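Local coordinates for multi-copper Oxidase CueO (Ochrobactrum, PDB 6EVG), which probably oxidises phenolic substrates at the expense of dioxygen as a laccase-like multicopper oxidase, with activity towards lignin model compounds and lignosulfonate, at residues G44-S56 against Q176-E188. Residues are numbered along the deposited sequence; the frame is centred on the assembly and turned at random.
Sequences GRHSFEEGSEAAS and QDRRVIEGDKVYE
Arg178 folds back on itself at chi2 and chi3 (-66° and -61°), which brings its guanidinium over the CZ end of the Phe48 ring. The two planes lie 30° apart, and Phe48 CZ sits over the centre of the guanidinium, 3.3 Å from Arg178 CZ. The guanidinium is held in place by NE and NH2, which both donate to Val180 O, while Arg178 NH1 reaches the carbonyl of Ala55 through a water. With an alanine in place of Arg178, Val180 O would probably lose both side-chain donors, the water at Ala55 O the NH1 it accepts from, and the Phe48 ring the group lying over its CZ end. Ile181 CG2 packs against Phe48 CB at 3.9 Å, and a second water joins Ile181 O to Phe48 N and Ser52 OG.

Beyond the ring the backbones meet in a single bridge: Gly183 N donates to Glu53 O (3.1 Å), and Ala55 N to Gly183 O (3.0 Å). On the exposed side, Arg45 bends at chi3 and sends NH1 to the syn lone pair of Asp184 OD1 (2.5 Å), while its NE binds Glu53 OE1, so one arginine joins two carboxylates. The arrangement ties the beta hairpin formed by strands 36-46 and 54-59 to the loop following strand 170-178, linking successive cupredoxin-like domains of the multicopper oxidase fold.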
loop_
_atom_site.group_PDB
_atom_site.type_symbol
_atom_site.label_atom_id
_atom_site.label_comp_id
_atom_site.label_asym_id
_atom_site.label_seq_id
_atom_site.Cartn_x
_atom_site.Cartn_y
_atom_site.Cartn_z
ATOM N N GLY A 44 -5.539 19.122 9.557
ATOM C CA GLY A 44 -6.776 19.825 9.230
ATOM C C GLY A 44 -7.952 19.083 9.879
ATOM O O GLY A 44 -7.772 18.386 10.875
ATOM N N ARG A 45 -9.117 19.214 9.228
ATOM C CA ARG A 45 -10.305 18.473 9.615
ATOM C C ARG A 45 -10.931 17.958 8.351
ATOM O O ARG A 45 -10.851 18.600 7.298
ATOM C CB ARG A 45 -11.299 19.346 10.417
ATOM C CG ARG A 45 -10.681 19.972 11.650
ATOM C CD ARG A 45 -11.657 20.734 12.453
ATOM N NE ARG A 45 -12.582 19.823 13.096
ATOM C CZ ARG A 45 -12.274 19.053 14.142
ATOM N NH1 ARG A 45 -11.109 19.144 14.680
ATOM N NH2 ARG A 45 -13.136 18.204 14.676
ATOM N N HIS A 46 -11.602 16.804 8.482
ATOM C CA HIS A 46 -12.153 16.115 7.299
ATOM C C HIS A 46 -13.515 15.519 7.616
ATOM O O HIS A 46 -13.686 14.900 8.668
ATOM C CB HIS A 46 -11.171 15.031 6.849
ATOM C CG HIS A 46 -11.655 14.207 5.710
ATOM N ND1 HIS A 46 -11.655 14.646 4.412
ATOM C CD2 HIS A 46 -12.199 12.963 5.706
ATOM C CE1 HIS A 46 -12.156 13.685 3.636
ATOM N NE2 HIS A 46 -12.479 12.651 4.391
ATOM N N SER A 47 -14.442 15.669 6.659
ATOM C CA SER A 47 -15.741 15.024 6.754
ATOM C C SER A 47 -15.739 13.691 5.997
ATOM O O SER A 47 -15.602 13.644 4.770
ATOM C CB SER A 47 -16.798 15.943 6.185
ATOM O OG SER A 47 -18.066 15.295 6.171
ATOM N N PHE A 48 -15.929 12.622 6.744
ATOM C CA PHE A 48 -16.091 11.322 6.194
ATOM C C PHE A 48 -17.540 11.023 5.779
ATOM O O PHE A 48 -17.813 10.140 4.985
ATOM C CB PHE A 48 -15.635 10.235 7.184
ATOM C CG PHE A 48 -14.158 10.345 7.604
ATOM C CD1 PHE A 48 -13.184 9.725 6.879
ATOM C CD2 PHE A 48 -13.772 11.112 8.692
ATOM C CE1 PHE A 48 -11.872 9.845 7.192
ATOM C CE2 PHE A 48 -12.428 11.241 9.043
ATOM C CZ PHE A 48 -11.470 10.593 8.288
ATOM N N GLU A 49 -18.470 11.718 6.415
ATOM C CA GLU A 49 -19.881 11.567 6.116
ATOM C C GLU A 49 -20.561 12.849 6.363
ATOM O O GLU A 49 -20.100 13.658 7.172
ATOM C CB GLU A 49 -20.389 10.371 6.776
ATOM C CG GLU A 49 -20.547 10.409 8.190
ATOM C CD GLU A 49 -21.454 9.256 8.692
ATOM O OE1 GLU A 49 -21.742 8.222 7.997
ATOM O OE2 GLU A 49 -21.880 9.417 9.825
ATOM N N GLU A 50 -21.663 13.065 5.681
ATOM C CA GLU A 50 -22.434 14.292 5.794
ATOM C C GLU A 50 -22.835 14.532 7.197
ATOM O O GLU A 50 -23.271 13.567 7.873
ATOM C CB GLU A 50 -23.692 14.200 4.927
ATOM C CG GLU A 50 -24.575 15.449 4.848
ATOM C CD GLU A 50 -25.436 15.401 3.588
ATOM O OE1 GLU A 50 -26.405 14.602 3.592
ATOM O OE2 GLU A 50 -25.104 16.101 2.597
ATOM N N GLY A 51 -22.546 15.732 7.641
ATOM C CA GLY A 51 -22.935 16.188 8.958
ATOM C C GLY A 51 -21.876 16.091 10.002
ATOM O O GLY A 51 -22.117 16.589 11.069
ATOM N N SER A 52 -20.726 15.516 9.717
ATOM C CA SER A 52 -19.739 15.359 10.751
ATOM C C SER A 52 -18.357 15.668 10.174
ATOM O O SER A 52 -18.155 15.746 8.983
ATOM C CB SER A 52 -19.731 13.959 11.290
ATOM O OG SER A 52 -19.643 13.000 10.304
ATOM N N GLU A 53 -17.411 15.843 11.108
ATOM C CA GLU A 53 -16.024 16.103 10.742
ATOM C C GLU A 53 -15.132 15.619 11.893
ATOM O O GLU A 53 -15.568 15.610 13.056
ATOM C CB GLU A 53 -16.040 17.593 10.599
ATOM C CG GLU A 53 -14.871 18.197 10.083
ATOM C CD GLU A 53 -14.986 19.749 10.152
ATOM O OE1 GLU A 53 -14.773 20.396 11.212
ATOM O OE2 GLU A 53 -15.377 20.303 9.137
ATOM N N ALA A 54 -13.882 15.278 11.560
ATOM C CA ALA A 54 -12.929 14.801 12.559
ATOM C C ALA A 54 -11.558 15.408 12.288
ATOM O O ALA A 54 -11.216 15.776 11.159
ATOM C CB ALA A 54 -12.822 13.298 12.582
ATOM N N ALA A 55 -10.742 15.451 13.343
ATOM C CA ALA A 55 -9.328 15.846 13.159
ATOM C C ALA A 55 -8.637 14.918 12.183
ATOM O O ALA A 55 -8.888 13.708 12.186
ATOM C CB ALA A 55 -8.618 15.752 14.497
ATOM N N SER A 56 -7.742 15.470 11.371
ATOM C CA SER A 56 -7.132 14.732 10.291
ATOM C C SER A 56 -5.781 15.320 9.928
ATOM O O SER A 56 -5.347 16.362 10.466
ATOM C CB SER A 56 -8.085 14.700 9.099
ATOM O OG SER A 56 -8.265 15.977 8.562
ATOM N N GLN A 176 -10.025 2.052 3.308
ATOM C CA GLN A 176 -9.587 2.261 4.686
ATOM C C GLN A 176 -10.748 1.979 5.635
ATOM O O GLN A 176 -11.881 1.701 5.219
ATOM C CB GLN A 176 -9.012 3.656 4.911
ATOM C CG GLN A 176 -7.793 3.950 4.082
ATOM C CD GLN A 176 -7.356 5.382 4.166
ATOM O OE1 GLN A 176 -8.154 6.316 3.892
ATOM N NE2 GLN A 176 -6.079 5.591 4.535
ATOM N N ASP A 177 -10.475 2.027 6.930
ATOM C CA ASP A 177 -11.477 1.928 7.954
ATOM C C ASP A 177 -11.264 2.946 9.057
ATOM O O ASP A 177 -10.180 3.522 9.188
ATOM C CB ASP A 177 -11.625 0.505 8.520
ATOM C CG ASP A 177 -10.448 -0.073 9.270
ATOM O OD1 ASP A 177 -9.335 0.453 9.130
ATOM O OD2 ASP A 177 -10.649 -1.112 10.005
ATOM N N ARG A 178 -12.311 3.227 9.805
ATOM C CA ARG A 178 -12.313 4.254 10.814
ATOM C C ARG A 178 -13.100 3.787 12.049
ATOM O O ARG A 178 -14.230 3.318 11.949
ATOM C CB ARG A 178 -13.056 5.505 10.321
ATOM C CG ARG A 178 -12.415 6.213 9.148
ATOM C CD ARG A 178 -11.053 6.835 9.493
ATOM N NE ARG A 178 -11.196 7.819 10.531
ATOM C CZ ARG A 178 -10.263 8.735 10.795
ATOM N NH1 ARG A 178 -9.132 8.725 10.158
ATOM N NH2 ARG A 178 -10.522 9.687 11.702
ATOM N N ARG A 179 -12.489 3.975 13.231
ATOM C CA ARG A 179 -13.210 3.887 14.493
ATOM C C ARG A 179 -13.983 5.186 14.765
ATOM O O ARG A 179 -15.041 5.126 15.395
ATOM C CB ARG A 179 -12.249 3.542 15.630
ATOM C CG ARG A 179 -12.869 3.343 16.981
ATOM C CD ARG A 179 -11.967 2.750 18.018
ATOM N NE ARG A 179 -11.494 1.434 17.578
ATOM C CZ ARG A 179 -10.498 0.732 18.126
ATOM N NH1 ARG A 179 -9.890 1.198 19.199
ATOM N NH2 ARG A 179 -10.129 -0.419 17.621
ATOM N N VAL A 180 -13.414 6.314 14.350
ATOM C CA VAL A 180 -13.938 7.624 14.687
ATOM C C VAL A 180 -14.102 8.453 13.415
ATOM O O VAL A 180 -13.139 8.624 12.656
ATOM C CB VAL A 180 -13.000 8.337 15.662
ATOM C CG1 VAL A 180 -13.511 9.744 15.981
ATOM C CG2 VAL A 180 -12.821 7.505 16.947
ATOM N N ILE A 181 -15.314 8.966 13.207
ATOM C CA ILE A 181 -15.588 9.894 12.117
ATOM C C ILE A 181 -16.027 11.278 12.588
ATOM O O ILE A 181 -16.233 12.181 11.762
ATOM C CB ILE A 181 -16.541 9.276 11.061
ATOM C CG1 ILE A 181 -17.866 8.851 11.694
ATOM C CG2 ILE A 181 -15.891 8.088 10.374
ATOM C CD1 ILE A 181 -18.766 9.847 12.254
ATOM N N GLU A 182 -16.169 11.500 13.902
ATOM C CA GLU A 182 -16.517 12.810 14.474
ATOM C C GLU A 182 -15.693 13.012 15.697
ATOM O O GLU A 182 -15.684 12.164 16.615
ATOM C CB GLU A 182 -18.008 12.859 14.794
ATOM C CG GLU A 182 -18.423 14.141 15.513
ATOM C CD GLU A 182 -18.401 15.425 14.763
ATOM O OE1 GLU A 182 -19.244 15.517 13.885
ATOM O OE2 GLU A 182 -17.669 16.412 15.272
ATOM N N GLY A 183 -15.027 14.161 15.777
ATOM C CA GLY A 183 -14.265 14.510 16.961
ATOM C C GLY A 183 -12.787 14.559 16.720
ATOM O O GLY A 183 -12.235 14.308 15.636
ATOM N N ASP A 184 -12.085 14.843 17.815
ATOM C CA ASP A 184 -10.659 15.000 17.769
ATOM C C ASP A 184 -9.811 13.825 18.224
ATOM O O ASP A 184 -8.629 13.761 17.917
ATOM C CB ASP A 184 -10.244 16.267 18.544
ATOM C CG ASP A 184 -10.702 17.542 17.829
ATOM O OD1 ASP A 184 -10.947 17.487 16.610
ATOM O OD2 ASP A 184 -10.745 18.625 18.464
ATOM N N LYS A 185 -10.435 12.893 18.915
ATOM C CA LYS A 185 -9.691 11.703 19.423
ATOM C C LYS A 185 -9.928 10.592 18.438
ATOM O O LYS A 185 -10.895 9.837 18.577
ATOM C CB LYS A 185 -10.150 11.351 20.839
ATOM C CG LYS A 185 -9.849 12.417 21.850
ATOM C CD LYS A 185 -10.289 11.917 23.213
ATOM C CE LYS A 185 -9.892 12.831 24.330
ATOM N NZ LYS A 185 -10.444 12.200 25.575
ATOM N N VAL A 186 -9.121 10.553 17.375
ATOM C CA VAL A 186 -9.393 9.673 16.245
ATOM C C VAL A 186 -8.576 8.372 16.281
ATOM O O VAL A 186 -9.034 7.357 15.740
ATOM C CB VAL A 186 -9.227 10.377 14.896
ATOM C CG1 VAL A 186 -10.215 11.516 14.771
ATOM C CG2 VAL A 186 -7.809 10.868 14.663
ATOM N N TYR A 187 -7.381 8.394 16.870
ATOM C CA TYR A 187 -6.495 7.226 16.923
ATOM C C TYR A 187 -6.016 7.022 18.333
ATOM O O TYR A 187 -5.101 7.683 18.783
ATOM C CB TYR A 187 -5.316 7.354 15.958
ATOM C CG TYR A 187 -4.389 6.142 15.975
ATOM C CD1 TYR A 187 -4.786 4.922 15.468
ATOM C CD2 TYR A 187 -3.144 6.185 16.601
ATOM C CE1 TYR A 187 -3.988 3.793 15.566
ATOM C CE2 TYR A 187 -2.347 5.097 16.712
ATOM C CZ TYR A 187 -2.758 3.879 16.207
ATOM O OH TYR A 187 -1.965 2.761 16.382
ATOM N N GLU A 188 -6.739 6.164 19.071
ATOM C CA GLU A 188 -6.504 5.944 20.475
ATOM C C GLU A 188 -6.408 4.439 20.728
ATOM O O GLU A 188 -7.343 3.799 21.304
ATOM C CB GLU A 188 -7.638 6.563 21.313
ATOM C CG GLU A 188 -7.803 8.034 21.068
ATOM C CD GLU A 188 -6.677 8.871 21.595
ATOM O OE1 GLU A 188 -6.116 8.499 22.631
ATOM O OE2 GLU A 188 -6.388 9.957 20.972
HETATM O O HOH W 1 -17.110 12.714 9.296
HETATM O O HOH W 2 -8.320 11.474 10.769
#